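Local coordinates for protein tryptophan halogenase superfamily (Brevundimonas sp. BAL3, PDB 6FRL) that catalyses flavin-dependent halogenation, with a preference for bromination over chlorination, at residues B[79-84]-B[283-288]; B[86-91]-B[350-355]; B[235-240]-B[332-337]; B[346-351]-B[399-404]. All blocks are in the same frame, centred on the assembly; numbering follows the deposited sequence.

Interaction 1: residues B[79-84]-B[283-288]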
loop_
_atom_site.group_PDB
_atom_site.type_symbol
_atom_site.label_atom_id
_atom_site.label_comp_id
_atom_site.label_asym_id
_atom_site.label_seq_id
_atom_site.Cartn_x
_atom_site.Cartn_y
_atom_site.Cartn_z
ATOM N N ALA B 79 23.353 -23.201 12.647
ATOM C CA ALA B 79 23.943 -22.534 13.809
ATOM C C ALA B 79 22.908 -22.272 14.913
ATOM O O ALA B 79 23.287 -22.093 16.080
ATOM C CB ALA B 79 24.654 -21.243 13.398
ATOM N N THR B 80 21.617 -22.260 14.564
ATOM C CA THR B 80 20.572 -21.897 15.525
ATOM C C THR B 80 19.637 -23.062 15.946
ATOM O O THR B 80 18.581 -22.806 16.581
ATOM C CB THR B 80 19.748 -20.708 14.988
ATOM O OG1 THR B 80 19.182 -21.032 13.702
ATOM C CG2 THR B 80 20.621 -19.465 14.881
ATOM N N GLN B 81 20.032 -24.314 15.636
ATOM C CA GLN B 81 19.242 -25.504 15.961
ATOM C C GLN B 81 17.829 -25.420 15.342
ATOM O O GLN B 81 16.874 -26.011 15.835
ATOM C CB GLN B 81 19.159 -25.749 17.491
ATOM C CG GLN B 81 20.462 -26.198 18.164
ATOM C CD GLN B 81 20.984 -27.550 17.650
ATOM O OE1 GLN B 81 22.076 -27.621 17.103
ATOM N NE2 GLN B 81 20.185 -28.615 17.791
ATOM N N ALA B 82 17.732 -24.725 14.217
ATOM C CA ALA B 82 16.451 -24.340 13.640
ATOM C C ALA B 82 15.783 -25.455 12.884
ATOM O O ALA B 82 16.450 -26.386 12.416
ATOM C CB ALA B 82 16.638 -23.175 12.681
ATOM N N THR B 83 14.470 -25.311 12.741
ATOM C CA THR B 83 13.663 -26.126 11.827
ATOM C C THR B 83 12.768 -25.203 10.975
ATOM O O THR B 83 12.634 -24.007 11.260
ATOM C CB THR B 83 12.736 -27.085 12.601
ATOM O OG1 THR B 83 11.752 -26.320 13.317
ATOM C CG2 THR B 83 13.520 -27.920 13.594
ATOM N N CYS B 84 12.158 -25.782 9.953
ATOM C CA CYS B 84 11.252 -25.057 9.066
ATOM C C CYS B 84 9.904 -24.740 9.715
ATOM O O CYS B 84 9.394 -25.535 10.513
ATOM C CB CYS B 84 10.994 -25.875 7.800
ATOM S SG CYS B 84 12.494 -26.376 6.940
ATOM N N LEU B 283 12.365 -27.053 17.925
ATOM C CA LEU B 283 13.741 -27.024 17.392
ATOM C C LEU B 283 14.146 -28.437 17.018
ATOM O O LEU B 283 13.353 -29.363 17.196
ATOM C CB LEU B 283 14.712 -26.396 18.415
ATOM C CG LEU B 283 14.314 -24.990 18.919
ATOM C CD1 LEU B 283 15.339 -24.411 19.872
ATOM C CD2 LEU B 283 14.078 -24.025 17.772
ATOM N N ARG B 284 15.354 -28.601 16.479
ATOM C CA ARG B 284 15.828 -29.923 15.997
ATOM C C ARG B 284 15.852 -31.036 17.033
ATOM O O ARG B 284 15.409 -32.141 16.719
ATOM C CB ARG B 284 17.198 -29.837 15.299
ATOM C CG ARG B 284 17.082 -29.492 13.822
ATOM C CD ARG B 284 18.273 -29.946 12.996
ATOM N NE ARG B 284 19.528 -29.337 13.436
ATOM C CZ ARG B 284 19.879 -28.050 13.268
ATOM N NH1 ARG B 284 19.074 -27.157 12.659
ATOM N NH2 ARG B 284 21.073 -27.640 13.732
ATOM N N HIS B 285 16.367 -30.753 18.233
ATOM C CA HIS B 285 16.406 -31.741 19.358
ATOM C C HIS B 285 15.731 -31.224 20.654
ATOM O O HIS B 285 15.707 -31.908 21.674
ATOM C CB HIS B 285 17.861 -32.173 19.684
ATOM C CG HIS B 285 18.689 -32.543 18.484
ATOM N ND1 HIS B 285 18.431 -33.653 17.707
ATOM C CD2 HIS B 285 19.791 -31.960 17.949
ATOM C CE1 HIS B 285 19.325 -33.726 16.730
ATOM N NE2 HIS B 285 20.164 -32.710 16.858
ATOM N N ARG B 286 15.166 -30.031 20.606
ATOM C CA ARG B 286 14.582 -29.371 21.775
ATOM C C ARG B 286 13.336 -28.612 21.339
ATOM O O ARG B 286 13.072 -28.465 20.144
ATOM C CB ARG B 286 15.584 -28.397 22.409
ATOM C CG ARG B 286 16.763 -29.057 23.137
ATOM C CD ARG B 286 18.020 -28.155 23.184
ATOM N NE ARG B 286 17.713 -26.715 23.330
ATOM C CZ ARG B 286 18.158 -25.704 22.555
ATOM N NH1 ARG B 286 18.998 -25.891 21.522
ATOM N NH2 ARG B 286 17.746 -24.474 22.834
ATOM N N ALA B 287 12.550 -28.146 22.302
ATOM C CA ALA B 287 11.403 -27.323 21.947
ATOM C C ALA B 287 11.129 -26.250 22.988
ATOM O O ALA B 287 11.396 -26.449 24.172
ATOM C CB ALA B 287 10.181 -28.183 21.713
ATOM N N GLY B 288 10.635 -25.102 22.513
ATOM C CA GLY B 288 10.045 -24.088 23.355
ATOM C C GLY B 288 8.604 -24.466 23.687
ATOM O O GLY B 288 7.853 -24.936 22.814
HETATM O O HOH W 1 17.916 -28.633 19.066
#

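Interaction 2: residues B[86-91]-B[350-355]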
loop_
_atom_site.group_PDB
_atom_site.type_symbol
_atom_site.label_atom_id
_atom_site.label_comp_id
_atom_site.label_asym_id
_atom_site.label_seq_id
_atom_site.Cartn_x
_atom_site.Cartn_y
_atom_site.Cartn_z
ATOM N N LEU B 86 6.174 -23.618 8.315
ATOM C CA LEU B 86 5.233 -23.315 7.232
ATOM C C LEU B 86 3.983 -22.484 7.614
ATOM O O LEU B 86 3.260 -22.039 6.723
ATOM C CB LEU B 86 4.801 -24.604 6.564
ATOM C CG LEU B 86 5.900 -25.199 5.691
ATOM C CD1 LEU B 86 5.468 -26.585 5.261
ATOM C CD2 LEU B 86 6.225 -24.323 4.493
ATOM N N GLY B 87 3.747 -22.303 8.916
ATOM C CA GLY B 87 2.585 -21.569 9.447
ATOM C C GLY B 87 2.317 -21.905 10.913
ATOM O O GLY B 87 3.145 -22.545 11.573
ATOM N N ILE B 88 1.171 -21.500 11.435
ATOM C CA ILE B 88 0.821 -21.813 12.834
ATOM C C ILE B 88 -0.439 -22.631 12.862
ATOM O O ILE B 88 -1.382 -22.355 12.110
ATOM C CB ILE B 88 0.563 -20.542 13.662
ATOM C CG1 ILE B 88 1.786 -19.627 13.632
ATOM C CG2 ILE B 88 0.158 -20.879 15.103
ATOM C CD1 ILE B 88 1.540 -18.272 14.299
ATOM N N ARG B 89 -0.465 -23.631 13.734
ATOM C CA ARG B 89 -1.611 -24.525 13.836
ATOM C C ARG B 89 -2.447 -24.236 15.082
ATOM O O ARG B 89 -1.960 -24.388 16.185
ATOM C CB ARG B 89 -1.127 -25.960 13.820
ATOM C CG ARG B 89 -2.248 -26.962 13.639
ATOM C CD ARG B 89 -1.699 -28.324 13.325
ATOM N NE ARG B 89 -2.770 -29.269 13.018
ATOM C CZ ARG B 89 -2.601 -30.442 12.409
ATOM N NH1 ARG B 89 -1.401 -30.859 12.044
ATOM N NH2 ARG B 89 -3.655 -31.212 12.168
ATOM N N PHE B 90 -3.687 -23.794 14.882
ATOM C CA PHE B 90 -4.601 -23.406 15.981
ATOM C C PHE B 90 -5.530 -24.576 16.340
ATOM O O PHE B 90 -6.329 -25.041 15.497
ATOM C CB PHE B 90 -5.410 -22.159 15.610
ATOM C CG PHE B 90 -4.576 -20.919 15.553
ATOM C CD1 PHE B 90 -4.285 -20.216 16.693
ATOM C CD2 PHE B 90 -4.001 -20.499 14.355
ATOM C CE1 PHE B 90 -3.449 -19.108 16.648
ATOM C CE2 PHE B 90 -3.184 -19.380 14.312
ATOM C CZ PHE B 90 -2.909 -18.682 15.453
ATOM N N LEU B 91 -5.379 -25.066 17.577
ATOM C CA LEU B 91 -6.097 -26.245 18.086
ATOM C C LEU B 91 -7.025 -25.835 19.200
ATOM O O LEU B 91 -6.623 -25.057 20.093
ATOM C CB LEU B 91 -5.120 -27.318 18.586
ATOM C CG LEU B 91 -4.180 -27.853 17.492
ATOM C CD1 LEU B 91 -3.088 -28.755 18.039
ATOM C CD2 LEU B 91 -4.988 -28.560 16.417
ATOM N N LEU B 350 1.345 -14.709 19.877
ATOM C CA LEU B 350 0.276 -15.542 19.338
ATOM C C LEU B 350 0.489 -15.745 17.848
ATOM O O LEU B 350 0.168 -16.813 17.304
ATOM C CB LEU B 350 -1.108 -14.908 19.611
ATOM C CG LEU B 350 -2.347 -15.674 19.105
ATOM C CD1 LEU B 350 -2.466 -17.030 19.777
ATOM C CD2 LEU B 350 -3.620 -14.874 19.372
ATOM N N GLU B 351 0.994 -14.699 17.198
ATOM C CA GLU B 351 1.269 -14.721 15.785
ATOM C C GLU B 351 2.754 -14.406 15.486
ATOM O O GLU B 351 3.084 -13.844 14.431
ATOM C CB GLU B 351 0.254 -13.825 15.047
ATOM C CG GLU B 351 -1.142 -14.454 14.931
ATOM C CD GLU B 351 -1.337 -15.381 13.733
ATOM O OE1 GLU B 351 -0.406 -15.619 12.955
ATOM O OE2 GLU B 351 -2.470 -15.884 13.549
ATOM N N SER B 352 3.642 -14.792 16.410
ATOM C CA SER B 352 5.092 -14.821 16.149
ATOM C C SER B 352 5.641 -13.465 15.665
ATOM O O SER B 352 6.284 -13.401 14.623
ATOM C CB SER B 352 5.400 -15.888 15.065
ATOM O OG SER B 352 4.867 -17.175 15.384
ATOM N N THR B 353 5.373 -12.382 16.394
ATOM C CA THR B 353 5.645 -11.043 15.859
ATOM C C THR B 353 6.770 -10.264 16.515
ATOM O O THR B 353 7.093 -9.189 16.056
ATOM C CB THR B 353 4.383 -10.144 15.889
ATOM O OG1 THR B 353 3.858 -10.114 17.217
ATOM C CG2 THR B 353 3.311 -10.639 14.885
ATOM N N SER B 354 7.374 -10.804 17.567
ATOM C CA SER B 354 8.412 -10.101 18.346
ATOM C C SER B 354 9.639 -9.736 17.508
ATOM O O SER B 354 10.060 -8.565 17.446
ATOM C CB SER B 354 8.860 -10.979 19.530
ATOM O OG SER B 354 7.901 -10.897 20.557
ATOM N N ILE B 355 10.232 -10.759 16.904
ATOM C CA ILE B 355 11.371 -10.562 16.075
ATOM C C ILE B 355 10.967 -9.682 14.878
ATOM O O ILE B 355 11.690 -8.746 14.525
ATOM C CB ILE B 355 12.030 -11.903 15.742
ATOM C CG1 ILE B 355 12.771 -12.373 17.010
ATOM C CG2 ILE B 355 12.958 -11.806 14.532
ATOM C CD1 ILE B 355 13.440 -13.746 16.929
#

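Interaction 3: residues B[235-240]-B[332-337]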
loop_
_atom_site.group_PDB
_atom_site.type_symbol
_atom_site.label_atom_id
_atom_site.label_comp_id
_atom_site.label_asym_id
_atom_site.label_seq_id
_atom_site.Cartn_x
_atom_site.Cartn_y
_atom_site.Cartn_z
ATOM N N LEU B 235 14.641 9.520 29.625
ATOM C CA LEU B 235 13.913 10.525 28.798
ATOM C C LEU B 235 12.430 10.710 29.165
ATOM O O LEU B 235 11.762 11.587 28.613
ATOM C CB LEU B 235 14.028 10.176 27.315
ATOM C CG LEU B 235 15.450 10.315 26.773
ATOM C CD1 LEU B 235 15.531 9.822 25.342
ATOM C CD2 LEU B 235 15.999 11.744 26.894
ATOM N N GLY B 236 11.915 9.889 30.066
ATOM C CA GLY B 236 10.547 10.040 30.558
ATOM C C GLY B 236 9.398 9.751 29.605
ATOM O O GLY B 236 8.275 10.189 29.866
ATOM N N VAL B 237 9.645 9.030 28.510
ATOM C CA VAL B 237 8.568 8.665 27.582
ATOM C C VAL B 237 7.590 7.657 28.228
ATOM O O VAL B 237 8.001 6.645 28.812
ATOM C CB VAL B 237 9.118 8.123 26.232
ATOM C CG1 VAL B 237 7.984 7.631 25.339
ATOM C CG2 VAL B 237 9.885 9.212 25.511
ATOM N N GLY B 238 6.296 7.933 28.094
ATOM C CA GLY B 238 5.240 7.102 28.711
ATOM C C GLY B 238 4.819 5.846 27.955
ATOM O O GLY B 238 5.332 5.546 26.888
ATOM N N PHE B 239 3.861 5.134 28.530
ATOM C CA PHE B 239 3.405 3.824 28.054
ATOM C C PHE B 239 1.879 3.787 27.826
ATOM O O PHE B 239 1.131 4.081 28.761
ATOM C CB PHE B 239 3.787 2.739 29.079
ATOM C CG PHE B 239 3.782 1.356 28.503
ATOM C CD1 PHE B 239 4.841 0.919 27.733
ATOM C CD2 PHE B 239 2.719 0.505 28.715
ATOM C CE1 PHE B 239 4.846 -0.351 27.181
ATOM C CE2 PHE B 239 2.706 -0.786 28.146
ATOM C CZ PHE B 239 3.780 -1.205 27.369
ATOM N N GLU B 240 1.433 3.427 26.613
ATOM C CA GLU B 240 0.001 3.205 26.358
ATOM C C GLU B 240 -0.326 1.765 26.690
ATOM O O GLU B 240 0.054 0.850 25.929
ATOM C CB GLU B 240 -0.437 3.454 24.889
ATOM C CG GLU B 240 0.126 4.674 24.180
ATOM C CD GLU B 240 -0.416 5.971 24.682
ATOM O OE1 GLU B 240 0.372 6.760 25.222
ATOM O OE2 GLU B 240 -1.632 6.190 24.503
ATOM N N ALA B 332 8.242 5.968 20.063
ATOM C CA ALA B 332 9.344 5.019 20.062
ATOM C C ALA B 332 10.694 5.715 19.900
ATOM O O ALA B 332 11.724 5.143 20.271
ATOM C CB ALA B 332 9.158 3.936 18.984
ATOM N N TRP B 333 10.665 6.923 19.343
ATOM C CA TRP B 333 11.835 7.789 19.162
ATOM C C TRP B 333 11.599 9.144 19.862
ATOM O O TRP B 333 10.625 9.872 19.555
ATOM C CB TRP B 333 12.073 8.027 17.673
ATOM C CG TRP B 333 13.329 8.744 17.242
ATOM C CD1 TRP B 333 14.122 9.581 17.976
ATOM C CD2 TRP B 333 13.889 8.730 15.936
ATOM N NE1 TRP B 333 15.143 10.080 17.219
ATOM C CE2 TRP B 333 15.036 9.575 15.958
ATOM C CE3 TRP B 333 13.534 8.096 14.746
ATOM C CZ2 TRP B 333 15.824 9.798 14.835
ATOM C CZ3 TRP B 333 14.320 8.296 13.621
ATOM C CH2 TRP B 333 15.463 9.146 13.672
ATOM N N ALA B 334 12.487 9.463 20.810
ATOM C CA ALA B 334 12.496 10.766 21.467
ATOM C C ALA B 334 13.926 11.312 21.474
ATOM O O ALA B 334 14.867 10.588 21.747
ATOM C CB ALA B 334 11.970 10.635 22.886
ATOM N N LYS B 335 14.070 12.593 21.187
ATOM C CA LYS B 335 15.371 13.252 21.134
ATOM C C LYS B 335 16.353 12.485 20.229
ATOM O O LYS B 335 16.129 12.433 19.019
ATOM C CB LYS B 335 15.872 13.571 22.549
ATOM C CG LYS B 335 15.038 14.677 23.206
ATOM C CD LYS B 335 15.245 14.814 24.696
ATOM C CE LYS B 335 14.168 15.698 25.336
ATOM N NZ LYS B 335 14.247 17.081 24.785
ATOM N N ASN B 336 17.402 11.887 20.792
ATOM C CA ASN B 336 18.370 11.088 20.019
ATOM C C ASN B 336 18.423 9.642 20.507
ATOM O O ASN B 336 19.469 8.976 20.444
ATOM C CB ASN B 336 19.766 11.752 20.062
ATOM C CG ASN B 336 20.381 11.777 21.446
ATOM O OD1 ASN B 336 19.685 11.830 22.471
ATOM N ND2 ASN B 336 21.707 11.726 21.488
ATOM N N CYS B 337 17.276 9.155 20.982
ATOM C CA CYS B 337 17.111 7.770 21.362
ATOM C C CYS B 337 15.996 7.140 20.541
ATOM O O CYS B 337 14.882 7.656 20.526
ATOM C CB CYS B 337 16.763 7.689 22.824
ATOM S SG CYS B 337 16.626 6.001 23.389
#

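Interaction 4: residues B[346-351]-B[399-404]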
loop_
_atom_site.group_PDB
_atom_site.type_symbol
_atom_site.label_atom_id
_atom_site.label_comp_id
_atom_site.label_asym_id
_atom_site.label_seq_id
_atom_site.Cartn_x
_atom_site.Cartn_y
_atom_site.Cartn_z
ATOM N N PHE B 346 5.064 -4.248 23.669
ATOM C CA PHE B 346 4.917 -5.691 23.816
ATOM C C PHE B 346 3.556 -6.212 23.381
ATOM O O PHE B 346 2.518 -5.681 23.777
ATOM C CB PHE B 346 5.154 -6.095 25.264
ATOM C CG PHE B 346 4.980 -7.565 25.499
ATOM C CD1 PHE B 346 5.948 -8.475 25.070
ATOM C CD2 PHE B 346 3.837 -8.044 26.077
ATOM C CE1 PHE B 346 5.791 -9.818 25.240
ATOM C CE2 PHE B 346 3.668 -9.398 26.270
ATOM C CZ PHE B 346 4.653 -10.289 25.858
ATOM N N LEU B 347 3.583 -7.249 22.552
ATOM C CA LEU B 347 2.381 -7.996 22.225
ATOM C C LEU B 347 2.780 -9.454 22.378
ATOM O O LEU B 347 3.883 -9.828 21.968
ATOM C CB LEU B 347 1.887 -7.686 20.800
ATOM C CG LEU B 347 1.473 -6.231 20.551
ATOM C CD1 LEU B 347 1.379 -5.907 19.070
ATOM C CD2 LEU B 347 0.135 -5.984 21.229
ATOM N N GLU B 348 1.873 -10.247 22.969
ATOM C CA GLU B 348 2.044 -11.675 23.173
ATOM C C GLU B 348 2.332 -12.408 21.851
ATOM O O GLU B 348 1.854 -11.967 20.808
ATOM C CB GLU B 348 0.771 -12.215 23.802
ATOM C CG GLU B 348 -0.450 -12.128 22.879
ATOM C CD GLU B 348 -1.780 -12.298 23.590
ATOM O OE1 GLU B 348 -2.326 -13.443 23.578
ATOM O OE2 GLU B 348 -2.279 -11.292 24.109
ATOM N N PRO B 349 3.083 -13.535 21.879
ATOM C CA PRO B 349 3.590 -14.204 20.651
ATOM C C PRO B 349 2.605 -15.137 19.945
ATOM O O PRO B 349 2.999 -16.211 19.421
ATOM C CB PRO B 349 4.797 -15.010 21.166
ATOM C CG PRO B 349 4.423 -15.354 22.571
ATOM C CD PRO B 349 3.651 -14.160 23.096
ATOM N N LEU B 350 1.345 -14.709 19.877
ATOM C CA LEU B 350 0.276 -15.542 19.338
ATOM C C LEU B 350 0.489 -15.745 17.848
ATOM O O LEU B 350 0.168 -16.813 17.304
ATOM C CB LEU B 350 -1.108 -14.908 19.611
ATOM C CG LEU B 350 -2.347 -15.674 19.105
ATOM C CD1 LEU B 350 -2.466 -17.030 19.777
ATOM C CD2 LEU B 350 -3.620 -14.874 19.372
ATOM N N GLU B 351 0.994 -14.699 17.198
ATOM C CA GLU B 351 1.269 -14.721 15.785
ATOM C C GLU B 351 2.754 -14.406 15.486
ATOM O O GLU B 351 3.084 -13.844 14.431
ATOM C CB GLU B 351 0.254 -13.825 15.047
ATOM C CG GLU B 351 -1.142 -14.454 14.931
ATOM C CD GLU B 351 -1.337 -15.381 13.733
ATOM O OE1 GLU B 351 -0.406 -15.619 12.955
ATOM O OE2 GLU B 351 -2.470 -15.884 13.549
ATOM N N LEU B 399 -8.654 -10.222 17.209
ATOM C CA LEU B 399 -9.597 -10.998 16.400
ATOM C C LEU B 399 -9.664 -12.464 16.794
ATOM O O LEU B 399 -10.765 -13.038 16.791
ATOM C CB LEU B 399 -9.280 -10.888 14.884
ATOM C CG LEU B 399 -10.310 -11.511 13.937
ATOM C CD1 LEU B 399 -11.645 -10.798 14.029
ATOM C CD2 LEU B 399 -9.833 -11.529 12.511
ATOM N N HIS B 400 -8.508 -13.062 17.104
ATOM C CA HIS B 400 -8.420 -14.486 17.439
ATOM C C HIS B 400 -9.302 -14.806 18.693
ATOM O O HIS B 400 -10.022 -15.832 18.761
ATOM C CB HIS B 400 -6.972 -14.907 17.712
ATOM C CG HIS B 400 -6.050 -14.896 16.518
ATOM N ND1 HIS B 400 -5.634 -13.735 15.898
ATOM C CD2 HIS B 400 -5.373 -15.911 15.901
ATOM C CE1 HIS B 400 -4.772 -14.031 14.935
ATOM N NE2 HIS B 400 -4.597 -15.343 14.915
ATOM N N TYR B 401 -9.246 -13.921 19.674
ATOM C CA TYR B 401 -10.048 -14.077 20.886
ATOM C C TYR B 401 -11.527 -13.750 20.621
ATOM O O TYR B 401 -12.419 -14.475 21.048
ATOM C CB TYR B 401 -9.534 -13.146 22.002
ATOM C CG TYR B 401 -8.183 -13.497 22.581
ATOM C CD1 TYR B 401 -8.038 -14.582 23.462
ATOM C CD2 TYR B 401 -7.040 -12.731 22.293
ATOM C CE1 TYR B 401 -6.795 -14.906 23.999
ATOM C CE2 TYR B 401 -5.801 -13.047 22.844
ATOM C CZ TYR B 401 -5.688 -14.130 23.694
ATOM O OH TYR B 401 -4.491 -14.452 24.283
ATOM N N LYS B 402 -11.756 -12.637 19.921
ATOM C CA LYS B 402 -13.098 -12.150 19.602
ATOM C C LYS B 402 -14.004 -13.167 18.910
ATOM O O LYS B 402 -15.209 -13.148 19.155
ATOM C CB LYS B 402 -12.992 -10.893 18.750
ATOM C CG LYS B 402 -14.332 -10.231 18.401
ATOM C CD LYS B 402 -15.165 -9.931 19.640
ATOM C CE LYS B 402 -16.238 -8.892 19.404
ATOM N NZ LYS B 402 -17.135 -8.771 20.594
ATOM N N LEU B 403 -13.432 -14.035 18.063
ATOM C CA LEU B 403 -14.199 -14.999 17.256
ATOM C C LEU B 403 -14.213 -16.448 17.785
ATOM O O LEU B 403 -14.742 -17.379 17.124
ATOM C CB LEU B 403 -13.646 -15.014 15.828
ATOM C CG LEU B 403 -13.590 -13.683 15.076
ATOM C CD1 LEU B 403 -13.057 -13.916 13.680
ATOM C CD2 LEU B 403 -14.970 -13.053 15.007
ATOM N N ASN B 404 -13.663 -16.658 18.973
ATOM C CA ASN B 404 -13.616 -18.004 19.527
ATOM C C ASN B 404 -15.052 -18.551 19.705
ATOM O O ASN B 404 -15.990 -17.778 19.866
ATOM C CB ASN B 404 -12.799 -18.020 20.819
ATOM C CG ASN B 404 -13.648 -17.798 22.047
ATOM O OD1 ASN B 404 -14.257 -18.744 22.555
ATOM N ND2 ASN B 404 -13.663 -16.566 22.558
#

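Interaction 1: residues B[79-84]-B[283-288]
Q81 and R284 meet where the chain leaves helix 73-79 and runs past the turn between strands 276-282 and 286-293, an example of a loop held largely through its own carbonyl groups. Two hydrogen bonds join the segments directly. R284 N donates to Q81 O at 3.1 Å and almost straight (165°), whereas R284 NH1 reaches A82 O at 2.7 Å along a strongly bent line (126°), which makes this bond weak. A kink at chi3 bends the arginine so that its guanidinium meets the backbone of Q81 and A82: the backbone of Q81 lies over one face of the group and A82 O sits at its edge. The same group also donates to M77 O and R78 O at the end of helix 73-79 and forms a salt bridge with D505. One water provides an indirect link, accepting from Q81 NE2 at 2.6 Å and from H285 N at 2.8 Å. Further contacts are mainly van der Waals. The first torsion of Q81 (chi1 -70°) places CG at the guanidinium edge of R286, 3.7 Å from NH1, a side chain paired with D168. The methyl T83 CG2 rests on the backbone, 3.5 Å from L283 C, while T83 OG1 is bonded to P282 O and H166. Within segment 283-288, L283 N bonds to R286 O and closes the turn. A tight beta-hairpin connection is thus docked against a helix exit, directly after P282, the last residue of the W-x-W-x-I-P signature of flavin-dependent halogenases.

Interaction 2: residues B[86-91]-B[350-355]
I88 and F90 project from strand 87-91, part of the large mixed sheet, onto the loop that leads into helix 354-367, and they illustrate how an alternating strand devotes one face to the core. The close packing is at L350, E351 and S352. The CG1 branch of I88 is extended (chi2 173°), which carries CD1 in among three polar atoms: L350 O and E351 OE1, each 3.6 Å from it, and S352 OG at 3.7 Å. The side-chain oxygens face a methyl group here and find their polar partners nearby, E351 OE1 at H102 and S352 OG at K85, while E351 OE2 is bonded to H400. F90 receives the loop differently. L350 CD1 comes to the rim of its ring, in plane, 3.9 Å from CE1, and I88 CG2 lies over one face, so neighbouring residues of the same strand face pack on each other as well. F100, W93 and H400 also meet the ring. The rest of the strand is looser: R89 and L91 take no part and are partly exposed, R89 being paired with D99. On the loop, the chain diverges from the strand after S352 as it enters the helix. The E351 side chain, bent at chi2, crosses that of F90 at about a right angle; its carboxylate plane is turned 41° from the ring, with OE2 3.4 Å from F90 CZ.

Interaction 3: residues B[235-240]-B[332-337]
With chi1 at -67° and an extended chi2 of 174°, L235 sends CD1 into the bend of the opposite hairpin, while V237, whose CG1 is anti to the backbone N (chi1 175°), keeps its CG2 branch for A334. The result is a small apolar contact, an example of side chains just past a helix end closing over a turn. L235 CD1 lies 3.5 Å from C337 CB and 3.7 Å from A334 O, and the other branch, CD2, crosses the aliphatic part of K335 at a slant, 3.9 Å from its CD. V237 CG2 meets A334 CB at 3.6 Å. The chain between the two side chains turns at G236, which has positive phi and is the first residue to leave helical phi/psi after helix 229-234.

The hairpin is held by its own bonds. A334 N donates to C337 O at 3.0 Å and C337 N donates back to A334 O at 2.9 Å, enclosing a two-residue hairpin loop, roughly a type II' turn with K335 and N336 at its corners. W333 NE1 adds a bond to K335 O at 3.1 Å, approaching from above the carbonyl plane. K335 NZ is bound by D201 O. Strands 333-334 and 337-339 form one margin of the mixed, Rossmann-like sheet; helix 229-234 lies against them through I231 and V230, and helix 376-402 packs against W333, F382 meeting its ring edge-to-face.

Interaction 4: residues B[346-351]-B[399-404]
The nearest CA atoms, those of L350 and H400, stand 9.0 Å apart, so loop 346-351 and the last turn of helix 376-402 meet through side chains alone. Three side chains of the loop do the work, an instance of a helix end held by alternating polar and apolar contacts. E348 and Y401 approach from opposite directions, and Y401 OH donates to E348 OE1; the modelled 2.5 Å is very short, and its exact length is uncertain at this resolution. The glutamate runs extended beyond CG, its carboxylate turned 64° from the phenol ring, with OE1 at the ring's edge and in its plane. OE1 has a second donor in W277 NE1, the first tryptophan of the W-x-W-x-I-P signature of flavin-dependent halogenases, so this oxygen ties the helix end to the strand that carries the signature. A second carboxylate, that of E351, forms a histidine-carboxylate hydrogen bond: H400 NE2 donates to E351 OE2 at 2.6 Å (145°), within the imidazole plane and onto the anti lone pair. At its other nitrogen H400 is bonded to F396 O, one turn back, which fixes the rotation of the ring. Between the two polar links L350 slides past H400, and CD2 makes a CH-pi contact 4.1 Å from the H400 ring centroid, 26° off the normal. Where the helix ends, Y401 O accepts from both N404 N at 3.3 Å and N404 ND2 at 2.9 Å, the side-chain bond lying in the carbonyl plane.

How the interactions relate
Interactions 2 and 4 are buried and form one continuous core: they share L350 and E351, and the rings of F90 and H400 touch across them. In interaction 2 that loop packs on the sheet without direct hydrogen bonds, whereas in interaction 4 it is joined to helix 376-402 by two carboxylates. Interaction 1 is partly buried, its chemistry dominated by backbone carbonyls, arginine and water; strand 83-85 then leads straight into strand 87-91 of interaction 2, and both contacts reach the same large sheet. Interaction 3, also partly buried, is the outlying one, centred about 23 Å from the chain centre at the margin of the Rossmann-like sheet, and is largely apolar.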